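Local coordinates for protein regulator of polyketide synthase expression (Bifidobacterium adolescentis, PDB 3ONQ) that probably regulates transcription of polyketide synthase genes, using a C-terminal helix-turn-helix domain of the PucR type to bind DNA, at residues Asp13-His18 with Glu25-Glu30; Leu72-Ala77 with Leu95-Cys100; Tyr186-Gly191 with Glu235-Asp240. All blocks are in the same frame, centred on the assembly; numbering follows the deposited sequence.

Contact 1. Residues Asp13-His18 with Glu25-Glu30; sequences DLLSGH and ERLAFE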
ATOM      1  N   ASP B  13       3.696  21.700  -8.933  1.00 32.31           N
ATOM      2  CA  ASP B  13       3.117  22.347  -7.761  1.00 40.56           C
ATOM      3  C   ASP B  13       4.108  22.245  -6.601  1.00 37.87           C
ATOM      4  O   ASP B  13       4.486  23.255  -6.015  1.00 41.02           O
ATOM      5  CB  ASP B  13       1.787  21.696  -7.370  1.00 39.88           C
ATOM      6  CG  ASP B  13       0.720  21.867  -8.438  1.00 40.47           C
ATOM      7  OD1 ASP B  13       0.669  22.941  -9.067  1.00 41.77           O
ATOM      8  OD2 ASP B  13      -0.060  20.917  -8.650  1.00 40.85           O
ATOM      9  N   LEU B  14       4.540  21.025  -6.294  1.00 30.10           N
ATOM     10  CA  LEU B  14       5.478  20.795  -5.190  1.00 34.61           C
ATOM     11  C   LEU B  14       6.744  21.642  -5.292  1.00 40.56           C
ATOM     12  O   LEU B  14       7.276  22.082  -4.275  1.00 37.97           O
ATOM     13  CB  LEU B  14       5.863  19.320  -5.085  1.00 34.23           C
ATOM     14  CG  LEU B  14       4.687  18.399  -4.784  1.00 37.85           C
ATOM     15  CD1 LEU B  14       5.163  16.973  -4.597  1.00 35.48           C
ATOM     16  CD2 LEU B  14       3.954  18.901  -3.551  1.00 47.01           C
ATOM     17  N   LEU B  15       7.223  21.867  -6.514  1.00 38.32           N
ATOM     18  CA  LEU B  15       8.468  22.601  -6.714  1.00 37.99           C
ATOM     19  C   LEU B  15       8.293  24.124  -6.635  1.00 38.06           C
ATOM     20  O   LEU B  15       9.275  24.862  -6.610  1.00 35.40           O
ATOM     21  CB  LEU B  15       9.118  22.207  -8.044  1.00 28.04           C
ATOM     22  CG  LEU B  15       9.735  20.807  -8.073  1.00 31.43           C
ATOM     23  CD1 LEU B  15       9.999  20.372  -9.507  1.00 28.40           C
ATOM     24  CD2 LEU B  15      11.014  20.760  -7.262  1.00 33.97           C
ATOM     25  N   SER B  16       7.048  24.591  -6.609  1.00 37.68           N
ATOM     26  CA  SER B  16       6.780  26.028  -6.523  1.00 46.65           C
ATOM     27  C   SER B  16       7.665  26.829  -7.473  1.00 45.65           C
ATOM     28  O   SER B  16       8.156  27.898  -7.115  1.00 48.50           O
ATOM     29  CB  SER B  16       6.995  26.548  -5.094  1.00 47.20           C
ATOM     30  OG  SER B  16       6.430  25.680  -4.126  1.00 52.56           O
ATOM     31  N   GLY B  17       7.886  26.303  -8.671  1.00 39.74           N
ATOM     32  CA  GLY B  17       8.582  27.053  -9.708  1.00 44.58           C
ATOM     33  C   GLY B  17      10.094  26.933  -9.676  1.00 41.84           C
ATOM     34  O   GLY B  17      10.779  27.501 -10.521  1.00 47.78           O
ATOM     35  N   HIS B  18      10.619  26.199  -8.701  1.00 36.28           N
ATOM     36  CA  HIS B  18      12.064  26.012  -8.582  1.00 36.82           C
ATOM     37  C   HIS B  18      12.535  24.896  -9.490  1.00 39.19           C
ATOM     38  O   HIS B  18      11.833  23.901  -9.675  1.00 39.31           O
ATOM     39  CB  HIS B  18      12.452  25.669  -7.141  1.00 41.19           C
ATOM     40  CG  HIS B  18      12.169  26.763  -6.161  1.00 58.42           C
ATOM     41  ND1 HIS B  18      12.858  27.958  -6.157  1.00 66.12           N
ATOM     42  CD2 HIS B  18      11.274  26.843  -5.146  1.00 61.13           C
ATOM     43  CE1 HIS B  18      12.399  28.726  -5.185  1.00 70.22           C
ATOM     44  NE2 HIS B  18      11.436  28.074  -4.558  1.00 66.67           N
ATOM     45  N   GLU B  25      16.444  18.499  -4.207  1.00 29.63           N
ATOM     46  CA  GLU B  25      16.975  17.566  -3.216  1.00 35.28           C
ATOM     47  C   GLU B  25      16.252  17.713  -1.871  1.00 32.79           C
ATOM     48  O   GLU B  25      15.820  16.724  -1.275  1.00 33.61           O
ATOM     49  CB  GLU B  25      18.479  17.771  -3.020  1.00 32.47           C
ATOM     50  CG  GLU B  25      19.093  16.793  -2.017  1.00 36.14           C
ATOM     51  CD  GLU B  25      20.512  17.162  -1.623  1.00 40.11           C
ATOM     52  OE1 GLU B  25      20.775  18.362  -1.411  1.00 44.91           O
ATOM     53  OE2 GLU B  25      21.364  16.255  -1.524  1.00 38.54           O
ATOM     54  N   ARG B  26      16.123  18.950  -1.398  1.00 30.09           N
ATOM     55  CA  ARG B  26      15.507  19.183  -0.102  1.00 28.82           C
ATOM     56  C   ARG B  26      14.068  18.698  -0.125  1.00 35.80           C
ATOM     57  O   ARG B  26      13.578  18.132   0.861  1.00 28.50           O
ATOM     58  CB  ARG B  26      15.570  20.655   0.303  1.00 33.53           C
ATOM     59  CG  ARG B  26      14.868  20.943   1.625  1.00 47.16           C
ATOM     60  CD  ARG B  26      15.027  22.399   2.055  1.00 64.38           C
ATOM     61  NE  ARG B  26      15.227  23.311   0.926  1.00 79.81           N
ATOM     62  CZ  ARG B  26      14.252  23.866   0.203  1.00 82.05           C
ATOM     63  NH1 ARG B  26      12.974  23.604   0.468  1.00 79.23           N
ATOM     64  NH2 ARG B  26      14.561  24.682  -0.801  1.00 79.45           N
ATOM     65  N   LEU B  27      13.400  18.921  -1.257  1.00 28.83           N
ATOM     66  CA  LEU B  27      12.016  18.486  -1.425  1.00 27.41           C
ATOM     67  C   LEU B  27      11.909  16.964  -1.409  1.00 29.30           C
ATOM     68  O   LEU B  27      11.023  16.406  -0.763  1.00 26.90           O
ATOM     69  CB  LEU B  27      11.410  19.046  -2.716  1.00 28.39           C
ATOM     70  CG  LEU B  27       9.986  18.596  -3.046  1.00 36.63           C
ATOM     71  CD1 LEU B  27       8.995  19.076  -1.985  1.00 30.66           C
ATOM     72  CD2 LEU B  27       9.564  19.094  -4.441  1.00 41.85           C
ATOM     73  N   ALA B  28      12.801  16.288  -2.127  1.00 27.41           N
ATOM     74  CA  ALA B  28      12.774  14.832  -2.121  1.00 27.80           C
ATOM     75  C   ALA B  28      13.086  14.315  -0.712  1.00 30.25           C
ATOM     76  O   ALA B  28      12.443  13.389  -0.223  1.00 30.24           O
ATOM     77  CB  ALA B  28      13.762  14.278  -3.116  1.00 30.42           C
ATOM     78  N   PHE B  29      14.073  14.931  -0.067  1.00 22.89           N
ATOM     79  CA  PHE B  29      14.416  14.596   1.310  1.00 28.50           C
ATOM     80  C   PHE B  29      13.189  14.677   2.206  1.00 30.14           C
ATOM     81  O   PHE B  29      12.842  13.708   2.878  1.00 28.86           O
ATOM     82  CB  PHE B  29      15.524  15.518   1.829  1.00 25.43           C
ATOM     83  CG  PHE B  29      15.944  15.241   3.254  1.00 28.45           C
ATOM     84  CD1 PHE B  29      16.802  14.194   3.554  1.00 23.90           C
ATOM     85  CD2 PHE B  29      15.503  16.049   4.287  1.00 22.76           C
ATOM     86  CE1 PHE B  29      17.209  13.952   4.855  1.00 26.61           C
ATOM     87  CE2 PHE B  29      15.895  15.813   5.597  1.00 28.17           C
ATOM     88  CZ  PHE B  29      16.757  14.764   5.882  1.00 26.53           C
ATOM     89  N   GLU B  30      12.509  15.822   2.203  1.00 24.56           N
ATOM     90  CA  GLU B  30      11.360  15.975   3.088  1.00 25.65           C
ATOM     91  C   GLU B  30      10.238  15.007   2.753  1.00 27.68           C
ATOM     92  O   GLU B  30       9.569  14.511   3.658  1.00 27.10           O
ATOM     93  CB  GLU B  30      10.834  17.416   3.094  1.00 26.51           C
ATOM     94  CG  GLU B  30      11.790  18.411   3.721  1.00 30.14           C
ATOM     95  CD  GLU B  30      11.243  19.832   3.679  1.00 41.85           C
ATOM     96  OE1 GLU B  30      10.020  19.992   3.453  1.00 43.09           O
ATOM     97  OE2 GLU B  30      12.037  20.779   3.862  1.00 37.09           O
TER

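Contact 2. Residues Leu72-Ala77 with Leu95-Cys100; sequences LAIRKA and LLALAC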
ATOM      1  N   LEU B  72      30.167  18.322   2.474  1.00 46.36           N
ATOM      2  CA  LEU B  72      31.250  18.284   1.502  1.00 48.51           C
ATOM      3  C   LEU B  72      32.027  16.986   1.659  1.00 42.22           C
ATOM      4  O   LEU B  72      32.318  16.294   0.678  1.00 43.95           O
ATOM      5  CB  LEU B  72      32.180  19.478   1.692  1.00 61.21           C
ATOM      6  CG  LEU B  72      33.409  19.487   0.784  1.00 70.75           C
ATOM      7  CD1 LEU B  72      32.985  19.323  -0.669  1.00 74.91           C
ATOM      8  CD2 LEU B  72      34.225  20.761   0.984  1.00 72.14           C
ATOM      9  N   ALA B  73      32.354  16.664   2.905  1.00 31.25           N
ATOM     10  CA  ALA B  73      33.037  15.424   3.229  1.00 37.12           C
ATOM     11  C   ALA B  73      32.277  14.208   2.691  1.00 39.43           C
ATOM     12  O   ALA B  73      32.869  13.332   2.082  1.00 35.94           O
ATOM     13  CB  ALA B  73      33.234  15.310   4.720  1.00 36.77           C
ATOM     14  N   ILE B  74      30.966  14.158   2.914  1.00 36.98           N
ATOM     15  CA  ILE B  74      30.168  13.014   2.470  1.00 27.22           C
ATOM     16  C   ILE B  74      30.077  12.923   0.942  1.00 31.31           C
ATOM     17  O   ILE B  74      30.229  11.843   0.367  1.00 30.21           O
ATOM     18  CB  ILE B  74      28.742  13.050   3.059  1.00 30.12           C
ATOM     19  CG1 ILE B  74      28.787  12.986   4.584  1.00 28.52           C
ATOM     20  CG2 ILE B  74      27.913  11.902   2.510  1.00 26.46           C
ATOM     21  CD1 ILE B  74      27.406  13.054   5.229  1.00 34.53           C
ATOM     22  N   ARG B  75      29.823  14.042   0.272  1.00 28.35           N
ATOM     23  CA  ARG B  75      29.800  13.995  -1.187  1.00 30.48           C
ATOM     24  C   ARG B  75      31.141  13.555  -1.773  1.00 35.30           C
ATOM     25  O   ARG B  75      31.180  12.810  -2.749  1.00 37.40           O
ATOM     26  CB  ARG B  75      29.333  15.318  -1.785  1.00 36.64           C
ATOM     27  CG  ARG B  75      27.923  15.695  -1.343  1.00 33.90           C
ATOM     28  CD  ARG B  75      27.352  16.888  -2.119  1.00 39.96           C
ATOM     29  NE  ARG B  75      26.133  17.371  -1.474  1.00 40.56           N
ATOM     30  CZ  ARG B  75      24.927  16.844  -1.666  1.00 41.63           C
ATOM     31  NH1 ARG B  75      24.771  15.827  -2.510  1.00 39.26           N
ATOM     32  NH2 ARG B  75      23.873  17.340  -1.016  1.00 34.26           N
ATOM     33  N   LYS B  76      32.238  13.999  -1.170  1.00 35.45           N
ATOM     34  CA  LYS B  76      33.560  13.609  -1.646  1.00 39.56           C
ATOM     35  C   LYS B  76      33.804  12.108  -1.435  1.00 40.18           C
ATOM     36  O   LYS B  76      34.357  11.420  -2.298  1.00 41.54           O
ATOM     37  CB  LYS B  76      34.651  14.424  -0.949  1.00 47.66           C
ATOM     38  CG  LYS B  76      36.057  13.924  -1.258  1.00 62.45           C
ATOM     39  CD  LYS B  76      37.126  14.655  -0.456  1.00 70.83           C
ATOM     40  CE  LYS B  76      38.509  14.055  -0.708  1.00 72.35           C
ATOM     41  NZ  LYS B  76      38.891  14.110  -2.153  1.00 72.93           N
ATOM     42  N   ALA B  77      33.393  11.602  -0.279  1.00 33.36           N
ATOM     43  CA  ALA B  77      33.616  10.202   0.038  1.00 31.56           C
ATOM     44  C   ALA B  77      32.833   9.317  -0.926  1.00 34.69           C
ATOM     45  O   ALA B  77      33.353   8.322  -1.427  1.00 32.35           O
ATOM     46  CB  ALA B  77      33.241   9.904   1.481  1.00 30.48           C
ATOM     47  N   LEU B  95      22.277  15.557  10.691  1.00 29.80           N
ATOM     48  CA  LEU B  95      22.422  15.508   9.239  1.00 28.62           C
ATOM     49  C   LEU B  95      22.196  14.064   8.809  1.00 29.55           C
ATOM     50  O   LEU B  95      22.804  13.150   9.365  1.00 29.36           O
ATOM     51  CB  LEU B  95      23.817  15.976   8.815  1.00 26.75           C
ATOM     52  CG  LEU B  95      24.118  16.015   7.313  1.00 33.55           C
ATOM     53  CD1 LEU B  95      25.069  17.139   6.989  1.00 37.92           C
ATOM     54  CD2 LEU B  95      24.682  14.672   6.814  1.00 34.62           C
ATOM     55  N   LEU B  96      21.303  13.857   7.844  1.00 23.96           N
ATOM     56  CA  LEU B  96      21.043  12.520   7.311  1.00 24.83           C
ATOM     57  C   LEU B  96      21.456  12.486   5.851  1.00 26.70           C
ATOM     58  O   LEU B  96      21.200  13.432   5.110  1.00 25.64           O
ATOM     59  CB  LEU B  96      19.563  12.138   7.430  1.00 26.76           C
ATOM     60  CG  LEU B  96      19.034  11.602   8.762  1.00 30.30           C
ATOM     61  CD1 LEU B  96      19.390  12.519   9.896  1.00 26.83           C
ATOM     62  CD2 LEU B  96      17.520  11.388   8.694  1.00 33.94           C
ATOM     63  N   ALA B  97      22.095  11.393   5.451  1.00 20.78           N
ATOM     64  CA  ALA B  97      22.545  11.217   4.083  1.00 25.76           C
ATOM     65  C   ALA B  97      22.063   9.875   3.568  1.00 27.72           C
ATOM     66  O   ALA B  97      22.310   8.833   4.188  1.00 25.91           O
ATOM     67  CB  ALA B  97      24.066  11.286   4.008  1.00 22.90           C
ATOM     68  N   LEU B  98      21.389   9.913   2.425  1.00 23.67           N
ATOM     69  CA  LEU B  98      20.920   8.724   1.748  1.00 26.19           C
ATOM     70  C   LEU B  98      21.815   8.495   0.537  1.00 29.82           C
ATOM     71  O   LEU B  98      21.793   9.280  -0.410  1.00 26.84           O
ATOM     72  CB  LEU B  98      19.487   8.935   1.280  1.00 23.38           C
ATOM     73  CG  LEU B  98      18.884   7.787   0.470  1.00 29.50           C
ATOM     74  CD1 LEU B  98      18.476   6.648   1.399  1.00 23.69           C
ATOM     75  CD2 LEU B  98      17.695   8.288  -0.329  1.00 34.17           C
ATOM     76  N   ALA B  99      22.603   7.424   0.565  1.00 22.64           N
ATOM     77  CA  ALA B  99      23.522   7.139  -0.537  1.00 25.70           C
ATOM     78  C   ALA B  99      22.964   6.084  -1.480  1.00 30.25           C
ATOM     79  O   ALA B  99      22.349   5.099  -1.056  1.00 30.27           O
ATOM     80  CB  ALA B  99      24.886   6.698  -0.002  1.00 25.64           C
ATOM     81  N   CYS B 100      23.187   6.285  -2.768  1.00 24.27           N
ATOM     82  CA  CYS B 100      22.825   5.263  -3.729  1.00 24.92           C
ATOM     83  C   CYS B 100      23.907   4.187  -3.700  1.00 28.30           C
ATOM     84  O   CYS B 100      25.101   4.487  -3.782  1.00 29.59           O
ATOM     85  CB  CYS B 100      22.686   5.849  -5.142  1.00 27.89           C
ATOM     86  SG  CYS B 100      22.296   4.581  -6.363  1.00 38.27           S
TER

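Contact 3. Residues Tyr186-Gly191 with Glu235-Asp240; sequences YQVLRG and ETTGWD. With SO4 (sulfate ion), chain R.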
ATOM      1  N   TYR B 186       8.465 -11.462  17.802  1.00 24.57           N
ATOM      2  CA  TYR B 186       7.298 -12.158  18.348  1.00 25.37           C
ATOM      3  C   TYR B 186       6.849 -13.340  17.498  1.00 30.67           C
ATOM      4  O   TYR B 186       6.713 -14.452  18.002  1.00 29.66           O
ATOM      5  CB  TYR B 186       6.143 -11.181  18.540  1.00 28.74           C
ATOM      6  CG  TYR B 186       4.799 -11.815  18.827  1.00 31.28           C
ATOM      7  CD1 TYR B 186       4.430 -12.178  20.124  1.00 26.77           C
ATOM      8  CD2 TYR B 186       3.880 -12.025  17.803  1.00 27.78           C
ATOM      9  CE1 TYR B 186       3.170 -12.745  20.385  1.00 30.57           C
ATOM     10  CE2 TYR B 186       2.641 -12.583  18.051  1.00 32.71           C
ATOM     11  CZ  TYR B 186       2.286 -12.943  19.337  1.00 37.01           C
ATOM     12  OH  TYR B 186       1.039 -13.497  19.545  1.00 39.64           O
ATOM     13  N   GLN B 187       6.614 -13.107  16.210  1.00 28.40           N
ATOM     14  CA  GLN B 187       6.140 -14.176  15.339  1.00 29.65           C
ATOM     15  C   GLN B 187       7.198 -15.263  15.117  1.00 31.99           C
ATOM     16  O   GLN B 187       6.865 -16.426  14.954  1.00 34.53           O
ATOM     17  CB  GLN B 187       5.617 -13.622  14.005  1.00 23.31           C
ATOM     18  CG  GLN B 187       4.204 -13.076  14.110  1.00 26.98           C
ATOM     19  CD  GLN B 187       3.566 -12.834  12.745  1.00 38.02           C
ATOM     20  OE1 GLN B 187       4.253 -12.526  11.769  1.00 35.33           O
ATOM     21  NE2 GLN B 187       2.248 -12.990  12.671  1.00 35.36           N
ATOM     22  N   VAL B 188       8.469 -14.884  15.118  1.00 34.93           N
ATOM     23  CA  VAL B 188       9.533 -15.867  14.961  1.00 36.72           C
ATOM     24  C   VAL B 188       9.587 -16.766  16.199  1.00 32.88           C
ATOM     25  O   VAL B 188       9.735 -17.977  16.085  1.00 36.73           O
ATOM     26  CB  VAL B 188      10.895 -15.197  14.712  1.00 33.63           C
ATOM     27  CG1 VAL B 188      12.021 -16.209  14.836  1.00 32.86           C
ATOM     28  CG2 VAL B 188      10.913 -14.550  13.330  1.00 37.37           C
ATOM     29  N   LEU B 189       9.438 -16.167  17.376  1.00 30.14           N
ATOM     30  CA  LEU B 189       9.401 -16.922  18.628  1.00 35.09           C
ATOM     31  C   LEU B 189       8.280 -17.953  18.606  1.00 36.79           C
ATOM     32  O   LEU B 189       8.464 -19.090  19.036  1.00 36.84           O
ATOM     33  CB  LEU B 189       9.184 -15.988  19.829  1.00 32.33           C
ATOM     34  CG  LEU B 189      10.359 -15.500  20.662  1.00 44.28           C
ATOM     35  CD1 LEU B 189       9.840 -14.838  21.927  1.00 47.90           C
ATOM     36  CD2 LEU B 189      11.260 -16.665  21.021  1.00 51.45           C
ATOM     37  N   ARG B 190       7.110 -17.542  18.124  1.00 35.78           N
ATOM     38  CA  ARG B 190       5.953 -18.428  18.066  1.00 37.13           C
ATOM     39  C   ARG B 190       6.181 -19.586  17.101  1.00 43.20           C
ATOM     40  O   ARG B 190       5.824 -20.721  17.400  1.00 52.05           O
ATOM     41  CB  ARG B 190       4.717 -17.658  17.629  1.00 41.13           C
ATOM     42  CG  ARG B 190       4.480 -16.407  18.408  1.00 48.24           C
ATOM     43  CD  ARG B 190       3.592 -16.676  19.573  1.00 49.73           C
ATOM     44  NE  ARG B 190       2.211 -16.799  19.150  1.00 47.43           N
ATOM     45  CZ  ARG B 190       1.196 -16.904  19.996  1.00 58.89           C
ATOM     46  NH1 ARG B 190      -0.042 -17.018  19.530  1.00 59.52           N
ATOM     47  NH2 ARG B 190       1.425 -16.898  21.308  1.00 55.81           N
ATOM     48  N   GLY B 191       6.767 -19.290  15.944  1.00 39.98           N
ATOM     49  CA  GLY B 191       7.016 -20.296  14.929  1.00 42.78           C
ATOM     50  C   GLY B 191       5.724 -20.769  14.296  1.00 47.07           C
ATOM     51  O   GLY B 191       4.668 -20.179  14.519  1.00 44.78           O
ATOM     52  N   GLU B 235      19.075 -17.762  18.942  1.00 33.83           N
ATOM     53  CA  GLU B 235      19.525 -18.062  17.586  1.00 36.76           C
ATOM     54  C   GLU B 235      18.506 -17.627  16.551  1.00 35.55           C
ATOM     55  O   GLU B 235      18.872 -17.094  15.509  1.00 41.05           O
ATOM     56  CB  GLU B 235      19.867 -19.549  17.429  1.00 36.56           C
ATOM     57  CG  GLU B 235      21.023 -19.970  18.337  1.00 43.48           C
ATOM     58  CD  GLU B 235      21.240 -21.473  18.388  1.00 59.10           C
ATOM     59  OE1 GLU B 235      20.410 -22.226  17.820  1.00 62.87           O
ATOM     60  OE2 GLU B 235      22.246 -21.895  19.005  1.00 63.79           O
ATOM     61  N   THR B 236      17.224 -17.842  16.836  1.00 32.00           N
ATOM     62  CA  THR B 236      16.197 -17.552  15.841  1.00 35.84           C
ATOM     63  C   THR B 236      15.807 -16.074  15.762  1.00 34.25           C
ATOM     64  O   THR B 236      15.365 -15.615  14.715  1.00 33.55           O
ATOM     65  CB  THR B 236      14.926 -18.382  16.055  1.00 37.53           C
ATOM     66  OG1 THR B 236      14.343 -18.027  17.309  1.00 39.53           O
ATOM     67  CG2 THR B 236      15.242 -19.879  16.042  1.00 39.35           C
ATOM     68  N   THR B 237      15.944 -15.340  16.861  1.00 30.42           N
ATOM     69  CA  THR B 237      15.496 -13.952  16.884  1.00 30.92           C
ATOM     70  C   THR B 237      16.655 -12.958  16.978  1.00 33.26           C
ATOM     71  O   THR B 237      16.496 -11.782  16.665  1.00 37.92           O
ATOM     72  CB  THR B 237      14.519 -13.678  18.063  1.00 28.71           C
ATOM     73  OG1 THR B 237      15.215 -13.794  19.311  1.00 29.07           O
ATOM     74  CG2 THR B 237      13.368 -14.651  18.049  1.00 32.06           C
ATOM     75  N   GLY B 238      17.814 -13.427  17.423  1.00 30.54           N
ATOM     76  CA  GLY B 238      18.948 -12.548  17.651  1.00 30.17           C
ATOM     77  C   GLY B 238      18.921 -11.922  19.041  1.00 35.29           C
ATOM     78  O   GLY B 238      19.815 -11.168  19.409  1.00 36.00           O
ATOM     79  N   TRP B 239      17.894 -12.237  19.822  1.00 32.16           N
ATOM     80  CA  TRP B 239      17.757 -11.644  21.152  1.00 31.79           C
ATOM     81  C   TRP B 239      17.882 -12.708  22.240  1.00 29.07           C
ATOM     82  O   TRP B 239      17.162 -13.707  22.228  1.00 27.15           O
ATOM     83  CB  TRP B 239      16.435 -10.877  21.269  1.00 26.12           C
ATOM     84  CG  TRP B 239      16.293  -9.805  20.214  1.00 26.87           C
ATOM     85  CD1 TRP B 239      15.536  -9.856  19.086  1.00 24.40           C
ATOM     86  CD2 TRP B 239      16.955  -8.536  20.199  1.00 26.33           C
ATOM     87  NE1 TRP B 239      15.671  -8.686  18.365  1.00 30.64           N
ATOM     88  CE2 TRP B 239      16.532  -7.856  19.037  1.00 31.72           C
ATOM     89  CE3 TRP B 239      17.853  -7.903  21.067  1.00 28.48           C
ATOM     90  CZ2 TRP B 239      16.995  -6.577  18.709  1.00 31.51           C
ATOM     91  CZ3 TRP B 239      18.304  -6.623  20.741  1.00 30.73           C
ATOM     92  CH2 TRP B 239      17.875  -5.981  19.574  1.00 29.79           C
ATOM     93  N   ASP B 240      18.822 -12.478  23.152  1.00 29.56           N
ATOM     94  CA  ASP B 240      19.171 -13.398  24.236  1.00 23.47           C
ATOM     95  C   ASP B 240      18.464 -12.988  25.514  1.00 24.38           C
ATOM     96  O   ASP B 240      18.811 -11.988  26.136  1.00 30.16           O
ATOM     97  CB  ASP B 240      20.682 -13.349  24.453  1.00 29.31           C
ATOM     98  CG  ASP B 240      21.164 -14.308  25.543  1.00 39.50           C
ATOM     99  OD1 ASP B 240      20.327 -14.877  26.269  1.00 32.62           O
ATOM    100  OD2 ASP B 240      22.397 -14.476  25.675  1.00 43.76           O
TER
HETATM  101  S   SO4 R 265       0.048 -15.785  24.808  1.00 80.83           S
HETATM  102  O1  SO4 R 265       0.857 -15.960  26.012  1.00 72.29           O
HETATM  103  O2  SO4 R 265      -0.131 -17.062  24.113  1.00 81.24           O
HETATM  104  O3  SO4 R 265      -1.255 -15.236  25.177  1.00 86.52           O
HETATM  105  O4  SO4 R 265       0.721 -14.844  23.920  1.00 84.25           O

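Contact 1. Residues Asp13-His18 with Glu25-Glu30
L14 and L15 of the short helix 11-15 meet L27 of helix 21-33 in a small, wholly apolar helix-to-helix contact at the N-terminal end of the chain. This is a pair of consecutive helices joined by a short turn, with three leucines filling the inner side. The turn that starts the connection is a type I' beta turn from L15 to H18. It is closed by H18 N to L15 O at 2.8 Å. S16 breaks from helical angles with positive phi, and G17 has positive phi as well; at G17 a side chain would press on the preceding carbonyl oxygen. L14 is directed at helix 21-33, while L15 brings its end round to it.

L27 does most of the work. Its CG lies anti to the backbone N (chi1 177°), which puts the branch between L14 and L15, and one methyl, CD2, reaches both partners. The side chains of L15 and L27 cross at about a right angle. Backbones stay well apart, with L15 CA and L27 CA 7.6 Å from each other, so side chains alone bridge the gap. Nearby, L14 also rests on R40, L27 on L44 of helix 39-48, and L15 on I24. The second subunit is close too: its L27 packs on L15 and its R40 forms a salt bridge with D13, so the contact belongs to a subunit interface. At the centre, L27 CD2 sits 3.6 Å from L15 CD2 and 3.8 Å from L14 CB.

Contact 2. Residues Leu72-Ala77 with Leu95-Cys100
I74 reaches out from helix 67-80 and lays its end methyl over the side chains of L95 and A97 on strand 94-100. CD1 does the touching: it lies 3.5 Å from L95 CD2 and 4.0 Å from A97 CB. The other branch helps a little, with I74 CG2 at 4.2 Å from A97 CB. The side chain is stretched toward the strand, since its outer torsion is anti (chi2 179°) and extends CD1 away from its own backbone to the strand. I74 and L95 run alongside one another, pointing opposite ways, so they overlap along their sides and the two methyls come close at the overlap. A97 offers only its CB, against which the isoleucine lies. Here I74 CA is 8.0 Å from A97 CA, the nearest approach of the two backbones by their CA atoms.

Side chains alternate along the strand. L95 and A97 turn theirs to the helix, whereas L96 points to the other face, where it packs on L140, T143 and L147 of helix 132-149; L98 meets A136 of that same helix. The three touching residues are all buried. I88 of the neighbouring strand 86-91 touches both I74 and L95, and V114 of helix 107-114 and F118 close in on I74 as well, so the isoleucine is a shared core residue and not merely a partner of one strand. R75, next along the helix, sends its guanidinium to V86 O.

Helices on both faces of a mixed beta-sheet, with apolar residues alternating between the two, give the layering of an alpha-beta-alpha sandwich.

Contact 3. Residues Tyr186-Gly191 with Glu235-Asp240
V188 presses a methyl against a backbone oxygen: its CG1 comes to 3.4 Å from T236 O, closer than any apolar pair here. The same CG1, placed anti to the backbone N (chi1 168°), also lies 3.8 Å from T236 CB and 3.8 Å from T237 CG2. T237 CG2 reaches L189 too, at 4.1 Å from its CG. Two helix ends thus meet through a valine, a leucine and two threonines, where helix 175-190 runs against the end of helix 223-237 in the helix-turn-helix domain.

T237 is two-sided. Its methyl faces the helix, while OG1 accepts from W239 N at 3.1 Å (157°), an ST turn, and is hydrogen-bonded to the carbonyl oxygen A233 O. With an alanine here, the methyl under V188 and L189 and the hydroxyl would be gone, and W239 N and A233 O would probably lose this partner, the turn at G238 freer to move.

Further along, R190 bends back over the Y186 ring, with CG over its centre and Y186 OH over the guanidinium face. R190 NH2 donates to sulfate O2 at 3.2 Å, in the guanidinium plane; Y199, in cation-pi contact with R190, and R258 also bind this ion, probably from the crystallisation liquor. The chemistry divides: the helix-to-helix seam rests on van der Waals contact, whereas the polar bonds shape the turn and hold an anion.

In the fold
Contact 1 closes the first short loop, joining helix 11-15 to helix 21-33 near the N terminus. Contact 2 follows in series, bringing helix 67-80 back onto strand 94-100 after the intervening strand 86-91. The two touch: E25 meets R75 in a salt bridge, and F29 packs on L96, so the N-terminal helices are tied to the sandwich. Contact 3 comes last, spanning 43 residues to join helix 175-190 to the end of helix 223-237. None of the three nests in or crosses another. Contact 3 lies on the opposite side of the chain's centre, its nearest atoms about 25 Å from contact 1 and about 20 Å from contact 2.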